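Local coordinates for single-stranded DNA-binding protein WHY3, chloroplastic (Arabidopsis thaliana, PDB 4KOQ) that binds single-stranded DNA as a homotetramer, guards plastid genome stability against illegitimate recombination, and represses transcription of a kinesin gene in the nucleus, at residues I15-A20 and K141-V146. Sequence-based numbering, arbitrary orientation.
Sequences IYKGKA and KAEFAV
A salt bridge between Lys17 and Glu143 ties the hairpin turn after strand 9-16 to the first turn of helix 141-158 in the Whirly domain. The two side chains meet head-on, one from the turn and one from the helix. Lys17 NZ donates to Glu143 OE1 at 2.7 Å, on the syn lone pair of that oxygen. The other carboxylate oxygen lies near the same lysine end, with Glu143 OE2 3.3 Å from Lys17 CE. The lysine chain kinks at chi2 (-65°) and again at chi4 (83°), and the second kink turns NZ to OE1. Glu143 stretches out past CG (chi2 159°). Ile15 adds a looser contact, its CG2 lying 4.0 Å from Glu143 OE2.

Both charged ends have further partners. Lys17 NZ also donates to Pro138 O, and Glu143 OE1 accepts from Thr140 N, so the pair is linked to the end of strand 131-140 where the helix begins. Thr73 of the second subunit packs on Glu143. Without the carboxylate, as with an alanine at Glu143, the Lys17 ammonium would probably keep Pro138 O alone of these partners, and Thr140 N would lose its side-chain acceptor. Lys17 lies in a region required for single-stranded DNA binding, by analogy with relatives. The bridge probably offsets part of its positive charge and holds its side chain against the helix start.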
loop_
_atom_site.group_PDB
_atom_site.type_symbol
_atom_site.label_atom_id
_atom_site.label_comp_id
_atom_site.label_asym_id
_atom_site.label_seq_id
_atom_site.Cartn_x
_atom_site.Cartn_y
_atom_site.Cartn_z
ATOM N N ILE A 15 10.842 -3.181 -19.393
ATOM C CA ILE A 15 11.440 -1.895 -19.666
ATOM C C ILE A 15 12.340 -2.099 -20.851
ATOM O O ILE A 15 13.236 -2.943 -20.806
ATOM C CB ILE A 15 12.220 -1.426 -18.465
ATOM C CG1 ILE A 15 11.260 -1.260 -17.290
ATOM C CG2 ILE A 15 12.929 -0.092 -18.730
ATOM C CD1 ILE A 15 11.930 -1.249 -15.954
ATOM N N TYR A 16 12.081 -1.347 -21.916
ATOM C CA TYR A 16 12.809 -1.498 -23.164
ATOM C C TYR A 16 13.658 -0.273 -23.432
ATOM O O TYR A 16 13.151 0.841 -23.477
ATOM C CB TYR A 16 11.811 -1.657 -24.295
ATOM C CG TYR A 16 10.934 -2.854 -24.171
ATOM C CD1 TYR A 16 11.415 -4.112 -24.437
ATOM C CD2 TYR A 16 9.607 -2.727 -23.770
ATOM C CE1 TYR A 16 10.622 -5.212 -24.314
ATOM C CE2 TYR A 16 8.803 -3.830 -23.654
ATOM C CZ TYR A 16 9.314 -5.062 -23.935
ATOM O OH TYR A 16 8.530 -6.172 -23.819
ATOM N N LYS A 17 14.966 -0.461 -23.563
ATOM C CA LYS A 17 15.824 0.657 -23.803
ATOM C C LYS A 17 16.654 0.436 -25.062
ATOM O O LYS A 17 16.536 -0.592 -25.739
ATOM C CB LYS A 17 16.723 0.926 -22.578
ATOM C CG LYS A 17 15.955 1.443 -21.347
ATOM C CD LYS A 17 15.314 2.827 -21.587
ATOM C CE LYS A 17 14.276 3.140 -20.530
ATOM N NZ LYS A 17 14.922 3.674 -19.322
ATOM N N GLY A 18 17.526 1.397 -25.344
ATOM C CA GLY A 18 18.281 1.395 -26.578
ATOM C C GLY A 18 19.172 0.195 -26.797
ATOM O O GLY A 18 19.261 -0.317 -27.914
ATOM N N LYS A 19 19.827 -0.259 -25.733
ATOM C CA LYS A 19 20.843 -1.294 -25.810
ATOM C C LYS A 19 20.453 -2.568 -25.083
ATOM O O LYS A 19 21.157 -3.552 -25.157
ATOM C CB LYS A 19 22.141 -0.769 -25.195
ATOM C CG LYS A 19 22.758 0.399 -25.961
ATOM C CD LYS A 19 23.861 1.058 -25.146
ATOM C CE LYS A 19 24.423 2.289 -25.831
ATOM N NZ LYS A 19 25.310 3.058 -24.905
ATOM N N ALA A 20 19.344 -2.541 -24.346
ATOM C CA ALA A 20 18.974 -3.681 -23.494
ATOM C C ALA A 20 17.504 -3.573 -23.115
ATOM O O ALA A 20 16.938 -2.499 -23.207
ATOM C CB ALA A 20 19.807 -3.686 -22.268
ATOM N N LYS A 141 13.904 7.674 -13.052
ATOM C CA LYS A 141 13.281 7.822 -11.735
ATOM C C LYS A 141 11.805 7.364 -11.775
ATOM O O LYS A 141 11.337 6.720 -10.828
ATOM C CB LYS A 141 13.387 9.294 -11.261
ATOM C CG LYS A 141 12.749 9.599 -9.933
ATOM C CD LYS A 141 12.924 11.087 -9.623
ATOM C CE LYS A 141 12.273 11.503 -8.328
ATOM N NZ LYS A 141 12.186 13.007 -8.263
ATOM N N ALA A 142 11.097 7.702 -12.852
ATOM C CA ALA A 142 9.685 7.327 -13.018
ATOM C C ALA A 142 9.509 5.824 -13.154
ATOM O O ALA A 142 8.625 5.226 -12.557
ATOM C CB ALA A 142 9.119 8.004 -14.220
ATOM N N GLU A 143 10.385 5.192 -13.924
ATOM C CA GLU A 143 10.333 3.735 -14.079
ATOM C C GLU A 143 10.692 3.048 -12.768
ATOM O O GLU A 143 10.086 2.043 -12.382
ATOM C CB GLU A 143 11.281 3.275 -15.218
ATOM C CG GLU A 143 10.796 3.641 -16.598
ATOM C CD GLU A 143 11.892 3.671 -17.671
ATOM O OE1 GLU A 143 13.105 3.720 -17.352
ATOM O OE2 GLU A 143 11.512 3.632 -18.850
ATOM N N PHE A 144 11.660 3.588 -12.053
ATOM C CA PHE A 144 12.042 3.008 -10.779
ATOM C C PHE A 144 10.897 3.157 -9.778
ATOM O O PHE A 144 10.659 2.276 -8.947
ATOM C CB PHE A 144 13.367 3.596 -10.263
ATOM C CG PHE A 144 13.959 2.823 -9.126
ATOM C CD1 PHE A 144 14.505 1.567 -9.353
ATOM C CD2 PHE A 144 13.997 3.340 -7.859
ATOM C CE1 PHE A 144 15.037 0.813 -8.278
ATOM C CE2 PHE A 144 14.544 2.599 -6.789
ATOM C CZ PHE A 144 15.062 1.341 -7.023
ATOM N N ALA A 145 10.160 4.268 -9.837
ATOM C CA ALA A 145 9.011 4.451 -8.944
ATOM C C ALA A 145 7.902 3.400 -9.158
ATOM O O ALA A 145 7.235 2.974 -8.188
ATOM C CB ALA A 145 8.396 5.904 -9.098
ATOM N N VAL A 146 7.705 3.018 -10.409
ATOM C CA VAL A 146 6.774 1.962 -10.769
ATOM C C VAL A 146 7.258 0.680 -10.081
ATOM O O VAL A 146 6.467 -0.042 -9.470
ATOM C CB VAL A 146 6.710 1.739 -12.262
ATOM C CG1 VAL A 146 5.861 0.499 -12.621
ATOM C CG2 VAL A 146 6.106 2.962 -12.953
#